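Teicoplanin pseudoaglycone deacetylases Orf2 (Actinoplanes teichomyceticus, PDB 3DFK) probably removes an acyl group from the amino sugar of teicoplanin pseudoaglycone, as a zinc-dependent deacetylase of the PIG-L family. Local coordinates at residues D19-F24 with Q224-Y229; L73-E78 with S230-L235; P15-A20 with V40-A45; L11-H16 with V152-A157. One frame throughout, in Å; residues are numbered along the deposited sequence.

How the interactions relate
All four contacts touch the bound decanoic acid; interactions 1, 3 and 4 also hold zinc ligands. Interactions 3 and 4 lie closest together, their centres about 7 Å apart. They share Pro15 and His16 at the end of strand 9-14, a central strand of the mixed sheet, with strand 37-42 on one flank and strand 151-155 on the other. Interaction 1 takes up the following helix, 19-33, and shares Asp19 and Ala20 with interaction 3. The late segments 224-229 and 230-235 are consecutive, so interactions 1 and 2, about 10 Å apart between centres, bring a C-terminal region back over helices 19-33 and 71-86. Metal-binding loop and ligand pocket are thus built from sequence-distant pieces.

Interaction 1 of 4, residues D19-F24 with Q224-Y229; sequences DAVLSF and QAVERY. With ZN (zinc ion), chain B; DKA (decanoic acid), chain C.
Leu22 and Val226 bring the two backbones nearest, with 6.2 Å between their CA atoms, where the first turns of helix 19-33 meet the end of helix 216-226 and the type I turn Val226-Tyr229 that follows it. Val21 makes most of the touching from the first helix. It points toward 224-229, and its CG1, anti to the backbone N (chi1 174°), touches both Ala225 CB and Val226 CG2 at 3.8 Å. The two valines lie antiparallel, while Leu22 lies across Val226, its CD2 3.9 Å from Val226 CG1. The Tyr229 ring turns its edge to Val21, so that CE2 sits 3.7 Å from Val21 CB and the hydroxyl lies by CG2. That hydroxyl is buried but well served: it accepts from a water, 3.0 Å from Tyr229 OH, that itself accepts from Val21 N, and it also hydrogen-bonds Asp79 of helix 71-86. A phenylalanine in its place would probably leave the water and Asp79 without their shared partner. On the same helix, Asp19 points away from this packing and binds the zinc ion through OD2 at 2.1 Å, with OD1 further off at 2.6 Å. The contact is therefore apolar side-chain packing with a single water-mediated polar link, and it backs the helix whose first turn supplies a metal ligand.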
# COMPACT_ATOMS: atom_id res chain seq x y z
N ASP A 19 -1.70 1.64 -3.43
CA ASP A 19 -2.35 1.10 -2.24
C ASP A 19 -2.94 2.18 -1.34
O ASP A 19 -4.05 2.03 -0.83
CB ASP A 19 -1.39 0.22 -1.44
CG ASP A 19 -1.09 -1.08 -2.14
OD1 ASP A 19 -2.03 -1.80 -2.52
OD2 ASP A 19 0.11 -1.38 -2.32
N ALA A 20 -2.20 3.26 -1.14
CA ALA A 20 -2.66 4.34 -0.25
C ALA A 20 -3.93 4.99 -0.82
O ALA A 20 -4.88 5.27 -0.09
CB ALA A 20 -1.54 5.38 -0.05
N VAL A 21 -3.96 5.19 -2.12
CA VAL A 21 -5.15 5.82 -2.75
C VAL A 21 -6.35 4.86 -2.68
O VAL A 21 -7.45 5.26 -2.30
CB VAL A 21 -4.86 6.30 -4.18
CG1 VAL A 21 -6.14 6.80 -4.85
CG2 VAL A 21 -3.81 7.42 -4.15
N LEU A 22 -6.13 3.60 -3.03
CA LEU A 22 -7.21 2.61 -2.96
C LEU A 22 -7.79 2.47 -1.56
O LEU A 22 -9.00 2.34 -1.37
CB LEU A 22 -6.68 1.24 -3.41
CG LEU A 22 -6.60 0.95 -4.92
CD1 LEU A 22 -5.66 -0.23 -5.13
CD2 LEU A 22 -7.99 0.65 -5.45
N SER A 23 -6.92 2.47 -0.55
CA SER A 23 -7.35 2.14 0.79
C SER A 23 -7.71 3.34 1.64
O SER A 23 -8.50 3.22 2.57
CB SER A 23 -6.24 1.36 1.51
OG SER A 23 -5.87 0.24 0.72
N PHE A 24 -7.10 4.48 1.33
CA PHE A 24 -7.13 5.61 2.25
C PHE A 24 -7.22 6.94 1.50
O PHE A 24 -7.02 8.00 2.10
CB PHE A 24 -5.89 5.55 3.15
CG PHE A 24 -5.94 6.49 4.33
CD1 PHE A 24 -6.97 6.41 5.25
CD2 PHE A 24 -4.93 7.43 4.52
CE1 PHE A 24 -7.01 7.28 6.34
CE2 PHE A 24 -4.97 8.31 5.62
CZ PHE A 24 -6.01 8.22 6.52
N GLN A 224 -12.06 9.04 -8.50
CA GLN A 224 -11.39 9.65 -9.64
C GLN A 224 -9.88 9.46 -9.59
O GLN A 224 -9.25 9.19 -10.61
CB GLN A 224 -11.73 11.14 -9.74
CG GLN A 224 -13.16 11.42 -10.14
CD GLN A 224 -13.59 12.83 -9.80
OE1 GLN A 224 -12.79 13.65 -9.34
NE2 GLN A 224 -14.88 13.12 -10.00
N ALA A 225 -9.30 9.57 -8.39
CA ALA A 225 -7.87 9.39 -8.22
C ALA A 225 -7.49 7.94 -8.52
O ALA A 225 -6.48 7.68 -9.17
CB ALA A 225 -7.44 9.79 -6.83
N VAL A 226 -8.32 7.00 -8.08
CA VAL A 226 -8.06 5.59 -8.36
C VAL A 226 -7.96 5.37 -9.87
O VAL A 226 -7.07 4.67 -10.34
CB VAL A 226 -9.13 4.64 -7.72
CG1 VAL A 226 -9.01 3.22 -8.26
CG2 VAL A 226 -9.00 4.64 -6.19
N GLU A 227 -8.83 6.01 -10.65
CA GLU A 227 -8.79 5.87 -12.10
C GLU A 227 -7.51 6.35 -12.79
O GLU A 227 -7.27 6.00 -13.97
CB GLU A 227 -10.01 6.52 -12.73
CG GLU A 227 -11.30 5.81 -12.33
CD GLU A 227 -12.53 6.47 -12.92
OE1 GLU A 227 -12.70 7.70 -12.75
OE2 GLU A 227 -13.33 5.75 -13.54
N ARG A 228 -6.72 7.17 -12.11
CA ARG A 228 -5.43 7.57 -12.65
C ARG A 228 -4.47 6.39 -12.75
O ARG A 228 -3.52 6.45 -13.53
CB ARG A 228 -4.80 8.72 -11.85
CG ARG A 228 -5.15 10.10 -12.37
CD ARG A 228 -6.56 10.48 -11.99
NE ARG A 228 -6.94 11.80 -12.50
CZ ARG A 228 -8.19 12.14 -12.76
NH1 ARG A 228 -9.16 11.26 -12.59
NH2 ARG A 228 -8.48 13.36 -13.25
N TYR A 229 -4.73 5.33 -12.00
CA TYR A 229 -3.87 4.14 -12.06
C TYR A 229 -4.32 3.23 -13.19
O TYR A 229 -4.76 2.08 -12.96
CB TYR A 229 -3.87 3.38 -10.72
CG TYR A 229 -3.26 4.15 -9.58
CD1 TYR A 229 -1.87 4.27 -9.45
CD2 TYR A 229 -4.07 4.74 -8.61
CE1 TYR A 229 -1.31 4.99 -8.39
CE2 TYR A 229 -3.52 5.44 -7.54
CZ TYR A 229 -2.15 5.56 -7.44
OH TYR A 229 -1.63 6.27 -6.40
ZN ZN B . 0.02 -3.35 -3.01
C1 DKA C . -1.01 -3.51 -5.61
O1 DKA C . -1.85 -4.26 -5.08
C2 DKA C . -0.56 -3.74 -7.04
C3 DKA C . 0.90 -3.32 -7.19
C4 DKA C . 1.69 -4.32 -8.00
C5 DKA C . 2.62 -5.17 -7.14
C6 DKA C . 2.67 -6.59 -7.69
C7 DKA C . 3.64 -7.48 -6.91
C8 DKA C . 3.59 -8.89 -7.50
C9 DKA C . 3.09 -9.95 -6.52
C10 DKA C . 4.20 -10.91 -6.18
O2 DKA C . -0.51 -2.57 -4.98
O HOH W 1 -1.45 5.01 -3.72
O HOH W 2 -0.65 -5.19 -3.50

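Interaction 2 of 4, residues L73-E78 with S230-L235; sequences LYRRKE and SSQMVL. With DKA (decanoic acid), chain C.
Glu78 and Ser231 carry the hydrogen bonds of this contact. Both carboxylate oxygens are used: OE1 takes the Ser231 hydroxyl on its syn lone pair, 2.8 Å from OG, while OE2 receives Ser231 N at 2.7 Å, also from the syn side but tilted out of the carboxylate plane. Ser231 OG sits between its backbone N and carbonyl carbon (chi1 67°), which brings hydroxyl and amide to the same carboxylate. The hydroxyl also accepts from Gln232 NE2, 2.8 Å from Ser231 OG, giving a chain from Glu78 to the amide. With an alanine here instead of Glu78, Ser231 N and OG would probably both lose their acceptor and the hydroxyl would be freer to turn away from Gln232. Two helices are tied in this way, 71-86 and 230-237, whose short segments run nearly perpendicular at 94° with axes 10.4 Å apart; the two donors at the carboxylate, Ser231 N and OG, would probably favour its charged form. The other kind of contact is stacking. Gln232 NE2 lies over one face of the Arg75 guanidinium, near its rim, amide and guanidinium planes 16° apart, with NE2 3.4 Å from Arg75 NE; both are donors, so no bond forms. Arg75 NH2 instead binds Leu17 O, Trp63 adds a cation-pi contact, and the guanidinium edge faces the decanoic acid chain.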
# COMPACT_ATOMS: atom_id res chain seq x y z
N LEU A 73 8.46 3.51 -14.18
CA LEU A 73 8.25 4.90 -14.63
C LEU A 73 6.77 5.19 -14.92
O LEU A 73 6.25 6.22 -14.47
CB LEU A 73 9.13 5.21 -15.86
CG LEU A 73 9.03 6.66 -16.36
CD1 LEU A 73 9.43 7.62 -15.24
CD2 LEU A 73 9.89 6.88 -17.59
N TYR A 74 6.12 4.29 -15.66
CA TYR A 74 4.69 4.42 -15.98
C TYR A 74 3.88 4.50 -14.71
O TYR A 74 3.03 5.36 -14.57
CB TYR A 74 4.19 3.23 -16.83
CG TYR A 74 4.41 3.39 -18.32
CD1 TYR A 74 5.54 2.86 -18.92
CD2 TYR A 74 3.48 4.05 -19.12
CE1 TYR A 74 5.77 3.00 -20.29
CE2 TYR A 74 3.69 4.19 -20.50
CZ TYR A 74 4.85 3.66 -21.07
OH TYR A 74 5.09 3.77 -22.41
N ARG A 75 4.14 3.60 -13.77
CA ARG A 75 3.39 3.58 -12.53
C ARG A 75 3.67 4.77 -11.62
O ARG A 75 2.77 5.25 -10.91
CB ARG A 75 3.63 2.25 -11.80
CG ARG A 75 3.03 1.08 -12.54
CD ARG A 75 3.09 -0.16 -11.65
NE ARG A 75 2.19 -0.01 -10.51
CZ ARG A 75 2.07 -0.90 -9.53
NH1 ARG A 75 2.79 -2.01 -9.55
NH2 ARG A 75 1.23 -0.68 -8.53
N ARG A 76 4.91 5.27 -11.64
CA ARG A 76 5.23 6.45 -10.85
C ARG A 76 4.44 7.62 -11.39
O ARG A 76 3.94 8.42 -10.63
CB ARG A 76 6.72 6.79 -10.89
CG ARG A 76 7.59 5.92 -9.96
CD ARG A 76 9.02 6.38 -10.10
NE ARG A 76 9.92 5.69 -9.16
CZ ARG A 76 11.10 6.18 -8.79
NH1 ARG A 76 11.50 7.37 -9.22
NH2 ARG A 76 11.87 5.50 -7.95
N LYS A 77 4.33 7.72 -12.72
CA LYS A 77 3.56 8.84 -13.30
C LYS A 77 2.07 8.76 -12.95
O LYS A 77 1.43 9.78 -12.68
CB LYS A 77 3.75 8.89 -14.81
CG LYS A 77 5.10 9.43 -15.21
CD LYS A 77 5.32 9.38 -16.71
CE LYS A 77 6.65 10.03 -17.05
NZ LYS A 77 7.07 9.86 -18.47
N GLU A 78 1.52 7.55 -12.96
CA GLU A 78 0.14 7.31 -12.52
C GLU A 78 -0.04 7.76 -11.07
O GLU A 78 -1.02 8.44 -10.73
CB GLU A 78 -0.20 5.81 -12.62
CG GLU A 78 -0.43 5.31 -14.04
CD GLU A 78 -0.69 3.82 -14.09
OE1 GLU A 78 -0.60 3.14 -13.03
OE2 GLU A 78 -1.00 3.33 -15.20
N SER A 230 -4.19 3.74 -14.41
CA SER A 230 -4.67 3.05 -15.61
C SER A 230 -4.19 1.61 -15.70
O SER A 230 -4.96 0.71 -16.03
CB SER A 230 -4.25 3.81 -16.86
OG SER A 230 -4.72 5.14 -16.77
N SER A 231 -2.91 1.40 -15.38
CA SER A 231 -2.30 0.08 -15.49
C SER A 231 -2.98 -0.95 -14.59
O SER A 231 -2.92 -2.15 -14.85
CB SER A 231 -0.81 0.17 -15.13
OG SER A 231 -0.63 0.48 -13.76
N GLN A 232 -3.62 -0.47 -13.53
CA GLN A 232 -4.17 -1.34 -12.50
C GLN A 232 -5.66 -1.60 -12.68
O GLN A 232 -6.21 -2.48 -12.04
CB GLN A 232 -3.88 -0.77 -11.10
CG GLN A 232 -2.40 -0.49 -10.83
CD GLN A 232 -1.51 -1.70 -11.02
OE1 GLN A 232 -1.70 -2.75 -10.39
NE2 GLN A 232 -0.52 -1.58 -11.90
N MSE A 233 -6.30 -0.85 -13.57
CA MSE A 233 -7.76 -0.90 -13.68
C MSE A 233 -8.36 -2.26 -14.08
O MSE A 233 -9.27 -2.75 -13.42
CB MSE A 233 -8.29 0.23 -14.56
CG MSE A 233 -8.22 1.61 -13.91
SE MSE A 233 -8.99 1.67 -12.12
CE MSE A 233 -7.33 1.54 -11.09
N VAL A 234 -7.83 -2.86 -15.15
CA VAL A 234 -8.34 -4.16 -15.62
C VAL A 234 -8.19 -5.19 -14.50
O VAL A 234 -9.13 -5.93 -14.19
CB VAL A 234 -7.66 -4.62 -16.95
CG1 VAL A 234 -8.08 -6.04 -17.32
CG2 VAL A 234 -8.01 -3.68 -18.09
N LEU A 235 -7.02 -5.19 -13.86
CA LEU A 235 -6.72 -6.10 -12.76
C LEU A 235 -7.64 -5.89 -11.56
O LEU A 235 -8.17 -6.85 -11.00
CB LEU A 235 -5.25 -5.92 -12.36
CG LEU A 235 -4.53 -6.92 -11.47
CD1 LEU A 235 -4.42 -8.27 -12.17
CD2 LEU A 235 -3.13 -6.38 -11.14
C1 DKA C . -1.01 -3.51 -5.61
O1 DKA C . -1.85 -4.26 -5.08
C2 DKA C . -0.56 -3.74 -7.04
C3 DKA C . 0.90 -3.32 -7.19
C4 DKA C . 1.69 -4.32 -8.00
C5 DKA C . 2.62 -5.17 -7.14
C6 DKA C . 2.67 -6.59 -7.69
C7 DKA C . 3.64 -7.48 -6.91
C8 DKA C . 3.59 -8.89 -7.50
C9 DKA C . 3.09 -9.95 -6.52
C10 DKA C . 4.20 -10.91 -6.18
O2 DKA C . -0.51 -2.57 -4.98

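Interaction 3 of 4, residues P15-A20 with V40-A45; sequences PHLDDA and VYTVFA. With ZN (zinc ion), chain B; DKA (decanoic acid), chain C.
Pro15 and Phe44 make the direct polar link: Phe44 N gives its hydrogen to Pro15 O at 2.9 Å, nearly in line with the carbonyl (C=O...N 163°). The Phe44 ring then turns an edge to the same oxygen. The His16 imidazole turns to the zinc ion. With CG anti to its carbonyl carbon (chi1 -62°), its ring brings ND1 to the metal at 2.1 Å, while NE2 hydrogen-bonds Asp163, which probably fixes the ring rotation. Pro15 CB lies over the rim of one face of the ring, and decanoic acid C5 over the centre of the other. Phe44 CB stands obliquely to it, 4.0 Å from His16 CD2. Thr42 divides its branches: CG2, anti to the backbone N, presses on His16 C at 3.4 Å, whereas OG1 meets a water, 2.7 Å from Thr42 OG1, that bonds weakly to His16 O. Leu17 lies across Thr42, and its CD2 touches both Thr42 CG2 and Ala45 CB. A second water joins Leu17 N to Phe44 O. Asp18, its neighbour in the family's PHxDD signature, places OD1 2.5 Å from decanoic acid O2. Ala20 CB closes the far end on Val40 CG1, 3.7 Å away. The contact joins elements of the beta-alpha-beta unit 9-14, 19-33, 37-42, packing the metal-binding loop and first helical turn against strand 37-42 and the residues just after it, with helix 162-178 touching Pro15 and Phe44.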
# COMPACT_ATOMS: atom_id res chain seq x y z
N PRO A 15 2.75 0.54 0.41
CA PRO A 15 3.68 -0.45 -0.11
C PRO A 15 3.94 -0.24 -1.60
O PRO A 15 5.10 -0.13 -2.01
CB PRO A 15 2.99 -1.80 0.14
CG PRO A 15 1.80 -1.53 0.96
CD PRO A 15 1.51 -0.05 0.95
N HIS A 16 2.87 -0.15 -2.39
CA HIS A 16 2.97 -0.09 -3.84
C HIS A 16 2.34 1.17 -4.35
O HIS A 16 1.61 1.85 -3.62
CB HIS A 16 2.23 -1.24 -4.49
CG HIS A 16 2.78 -2.59 -4.13
ND1 HIS A 16 2.01 -3.56 -3.53
CD2 HIS A 16 4.01 -3.11 -4.29
CE1 HIS A 16 2.75 -4.64 -3.34
NE2 HIS A 16 3.97 -4.39 -3.78
N LEU A 17 2.61 1.44 -5.62
CA LEU A 17 2.03 2.59 -6.32
C LEU A 17 0.54 2.32 -6.65
O LEU A 17 0.21 1.89 -7.77
CB LEU A 17 2.87 2.90 -7.56
CG LEU A 17 4.33 3.29 -7.26
CD1 LEU A 17 5.24 3.06 -8.46
CD2 LEU A 17 4.47 4.74 -6.73
N ASP A 18 -0.31 2.54 -5.66
CA ASP A 18 -1.79 2.47 -5.72
C ASP A 18 -2.44 2.22 -4.36
O ASP A 18 -3.59 2.55 -4.15
CB ASP A 18 -2.33 1.47 -6.75
CG ASP A 18 -1.88 0.05 -6.51
OD1 ASP A 18 -1.12 -0.20 -5.56
OD2 ASP A 18 -2.28 -0.82 -7.31
N ASP A 19 -1.70 1.64 -3.43
CA ASP A 19 -2.35 1.10 -2.24
C ASP A 19 -2.94 2.18 -1.34
O ASP A 19 -4.05 2.03 -0.83
CB ASP A 19 -1.39 0.22 -1.44
CG ASP A 19 -1.09 -1.08 -2.14
OD1 ASP A 19 -2.03 -1.80 -2.52
OD2 ASP A 19 0.11 -1.38 -2.32
N ALA A 20 -2.20 3.26 -1.14
CA ALA A 20 -2.66 4.34 -0.25
C ALA A 20 -3.93 4.99 -0.82
O ALA A 20 -4.88 5.27 -0.09
CB ALA A 20 -1.54 5.38 -0.05
N VAL A 40 2.54 11.26 0.87
CA VAL A 40 2.36 9.81 0.67
C VAL A 40 3.65 9.26 0.11
O VAL A 40 4.04 9.56 -1.02
CB VAL A 40 1.18 9.50 -0.28
CG1 VAL A 40 1.08 7.97 -0.56
CG2 VAL A 40 -0.13 10.07 0.30
N TYR A 41 4.31 8.44 0.92
CA TYR A 41 5.59 7.85 0.57
C TYR A 41 5.32 6.42 0.15
O TYR A 41 4.69 5.68 0.91
CB TYR A 41 6.51 7.89 1.79
CG TYR A 41 7.72 6.99 1.71
CD1 TYR A 41 8.67 7.16 0.70
CD2 TYR A 41 7.90 5.94 2.62
CE1 TYR A 41 9.79 6.30 0.61
CE2 TYR A 41 9.01 5.09 2.54
CZ TYR A 41 9.94 5.27 1.54
OH TYR A 41 11.04 4.43 1.47
N THR A 42 5.77 6.04 -1.04
CA THR A 42 5.61 4.66 -1.51
C THR A 42 6.95 3.95 -1.42
O THR A 42 7.94 4.38 -2.02
CB THR A 42 5.07 4.60 -2.93
OG1 THR A 42 3.77 5.24 -2.97
CG2 THR A 42 4.94 3.14 -3.39
N VAL A 43 6.96 2.85 -0.67
CA VAL A 43 8.18 2.10 -0.40
C VAL A 43 8.72 1.42 -1.66
O VAL A 43 9.88 1.62 -2.03
CB VAL A 43 7.93 1.04 0.70
CG1 VAL A 43 9.20 0.23 0.97
CG2 VAL A 43 7.45 1.71 2.00
N PHE A 44 7.87 0.64 -2.31
CA PHE A 44 8.31 -0.25 -3.37
C PHE A 44 8.14 0.41 -4.73
O PHE A 44 7.52 -0.15 -5.63
CB PHE A 44 7.62 -1.63 -3.25
CG PHE A 44 8.11 -2.41 -2.07
CD1 PHE A 44 9.34 -3.09 -2.14
CD2 PHE A 44 7.41 -2.42 -0.87
CE1 PHE A 44 9.83 -3.79 -1.04
CE2 PHE A 44 7.90 -3.11 0.24
CZ PHE A 44 9.12 -3.79 0.16
N ALA A 45 8.69 1.62 -4.85
CA ALA A 45 8.63 2.41 -6.09
C ALA A 45 10.00 2.48 -6.77
O ALA A 45 10.23 3.33 -7.63
CB ALA A 45 8.11 3.82 -5.78
ZN ZN B . 0.02 -3.35 -3.01
C1 DKA C . -1.01 -3.51 -5.61
O1 DKA C . -1.85 -4.26 -5.08
C2 DKA C . -0.56 -3.74 -7.04
C3 DKA C . 0.90 -3.32 -7.19
C4 DKA C . 1.69 -4.32 -8.00
C5 DKA C . 2.62 -5.17 -7.14
C6 DKA C . 2.67 -6.59 -7.69
C7 DKA C . 3.64 -7.48 -6.91
C8 DKA C . 3.59 -8.89 -7.50
C9 DKA C . 3.09 -9.95 -6.52
C10 DKA C . 4.20 -10.91 -6.18
O2 DKA C . -0.51 -2.57 -4.98
O HOH W 3 1.16 5.27 -3.64
O HOH W 4 4.79 -0.25 -6.76
O HOH W 2 -0.65 -5.19 -3.50

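Interaction 4 of 4, residues L11-H16 with V152-A157; sequences LAISPH and VVTCAA. With ZN (zinc ion), chain B; DKA (decanoic acid), chain C.
Leu11, Ala12 and Ile13 run alongside Val152, Val153 and Thr154 as parallel strands, axes 4.7 Å apart and inclined by 17°. Val153 holds both regular backbone bonds: its N donates to Leu11 O at 2.9 Å, and its O accepts from Ile13 N at 2.8 Å. Beyond it the ladder changes. Cys155 N stands 4.2 Å from Ile13 O, and the Thr154 side chain takes over as donor, with OG1 2.7 Å from Ile13 O. That hydroxyl is anti to its own backbone N (chi1 -169°), which turns it across to the neighbouring strand, tilted from the carbonyl plane. On the sheet face of Leu11, Ile13 and Val152, the two branches of Val152 are shared: CG2 lies beside Leu11 CD2, both side chains pointing the same way, while CG1 meets Ile13 CD1 at 3.7 Å. Cys155 SG, swung between its backbone N and carbonyl carbon, comes 3.4 Å from Pro15 CG, at the rim of the proline ring. Ser14 reaches forward to the loop beyond its strand: its OG donates to His16 O at 2.7 Å, in the carbonyl plane, and accepts from Ala20 N, which probably steadies the turn leading to the metal ligands. Strands 9-14 and 151-155 are neighbours within the parallel, Rossmann-like part of the sheet (order 3-2-1-4-5), and the change of bonding comes at their C-terminal ends. The threonine hydroxyl thus satisfies a buried carbonyl where the strands stop pairing regularly, just before the zinc-binding loop.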
# COMPACT_ATOMS: atom_id res chain seq x y z
N LEU A 11 1.79 11.38 7.43
CA LEU A 11 2.68 10.65 6.55
C LEU A 11 2.00 9.32 6.26
O LEU A 11 1.78 8.53 7.18
CB LEU A 11 4.03 10.38 7.22
CG LEU A 11 4.99 9.47 6.46
CD1 LEU A 11 5.32 10.01 5.05
CD2 LEU A 11 6.27 9.24 7.30
N ALA A 12 1.66 9.08 5.00
CA ALA A 12 1.08 7.80 4.65
C ALA A 12 2.18 6.99 3.98
O ALA A 12 2.92 7.51 3.15
CB ALA A 12 -0.10 7.99 3.74
N ILE A 13 2.30 5.72 4.35
CA ILE A 13 3.34 4.87 3.80
C ILE A 13 2.70 3.74 3.01
O ILE A 13 2.06 2.85 3.58
CB ILE A 13 4.26 4.31 4.92
CG1 ILE A 13 4.80 5.48 5.76
CG2 ILE A 13 5.40 3.52 4.30
CD1 ILE A 13 5.71 5.11 6.92
N SER A 14 2.80 3.84 1.68
CA SER A 14 2.13 2.90 0.79
C SER A 14 3.14 1.83 0.37
O SER A 14 4.28 2.16 0.00
CB SER A 14 1.63 3.66 -0.45
OG SER A 14 0.80 2.83 -1.25
N PRO A 15 2.75 0.54 0.41
CA PRO A 15 3.68 -0.45 -0.11
C PRO A 15 3.94 -0.24 -1.60
O PRO A 15 5.10 -0.13 -2.01
CB PRO A 15 2.99 -1.80 0.14
CG PRO A 15 1.80 -1.53 0.96
CD PRO A 15 1.51 -0.05 0.95
N HIS A 16 2.87 -0.15 -2.39
CA HIS A 16 2.97 -0.09 -3.84
C HIS A 16 2.34 1.17 -4.35
O HIS A 16 1.61 1.85 -3.62
CB HIS A 16 2.23 -1.24 -4.49
CG HIS A 16 2.78 -2.59 -4.13
ND1 HIS A 16 2.01 -3.56 -3.53
CD2 HIS A 16 4.01 -3.11 -4.29
CE1 HIS A 16 2.75 -4.64 -3.34
NE2 HIS A 16 3.97 -4.39 -3.78
N VAL A 152 1.36 8.70 11.47
CA VAL A 152 1.76 7.86 10.34
C VAL A 152 0.62 6.86 10.10
O VAL A 152 0.10 6.28 11.04
CB VAL A 152 3.06 7.09 10.66
CG1 VAL A 152 3.32 5.97 9.63
CG2 VAL A 152 4.26 8.04 10.69
N VAL A 153 0.23 6.67 8.84
CA VAL A 153 -0.74 5.62 8.50
C VAL A 153 -0.11 4.73 7.44
O VAL A 153 0.52 5.21 6.51
CB VAL A 153 -2.09 6.19 8.01
CG1 VAL A 153 -3.10 5.06 7.83
CG2 VAL A 153 -2.67 7.19 9.03
N THR A 154 -0.25 3.41 7.61
CA THR A 154 0.25 2.48 6.61
C THR A 154 -0.73 1.33 6.50
O THR A 154 -1.81 1.39 7.06
CB THR A 154 1.69 1.99 6.91
OG1 THR A 154 2.21 1.31 5.77
CG2 THR A 154 1.75 1.09 8.14
N CYS A 155 -0.35 0.27 5.80
CA CYS A 155 -1.29 -0.80 5.50
C CYS A 155 -1.35 -1.86 6.60
O CYS A 155 -0.35 -2.11 7.27
CB CYS A 155 -0.91 -1.46 4.18
SG CYS A 155 0.75 -2.16 4.17
N ALA A 156 -2.53 -2.46 6.80
CA ALA A 156 -2.66 -3.60 7.72
C ALA A 156 -2.03 -4.86 7.13
O ALA A 156 -1.75 -5.81 7.86
CB ALA A 156 -4.12 -3.87 8.03
N ALA A 157 -1.82 -4.86 5.81
CA ALA A 157 -1.36 -6.05 5.07
C ALA A 157 -2.37 -7.20 5.13
O ALA A 157 -2.01 -8.39 5.16
CB ALA A 157 0.09 -6.48 5.51
ZN ZN B . 0.02 -3.35 -3.01
C1 DKA C . -1.01 -3.51 -5.61
O1 DKA C . -1.85 -4.26 -5.08
C2 DKA C . -0.56 -3.74 -7.04
C3 DKA C . 0.90 -3.32 -7.19
C4 DKA C . 1.69 -4.32 -8.00
C5 DKA C . 2.62 -5.17 -7.14
C6 DKA C . 2.67 -6.59 -7.69
C7 DKA C . 3.64 -7.48 -6.91
C8 DKA C . 3.59 -8.89 -7.50
C9 DKA C . 3.09 -9.95 -6.52
C10 DKA C . 4.20 -10.91 -6.18
O2 DKA C . -0.51 -2.57 -4.98
O HOH W 2 -0.65 -5.19 -3.50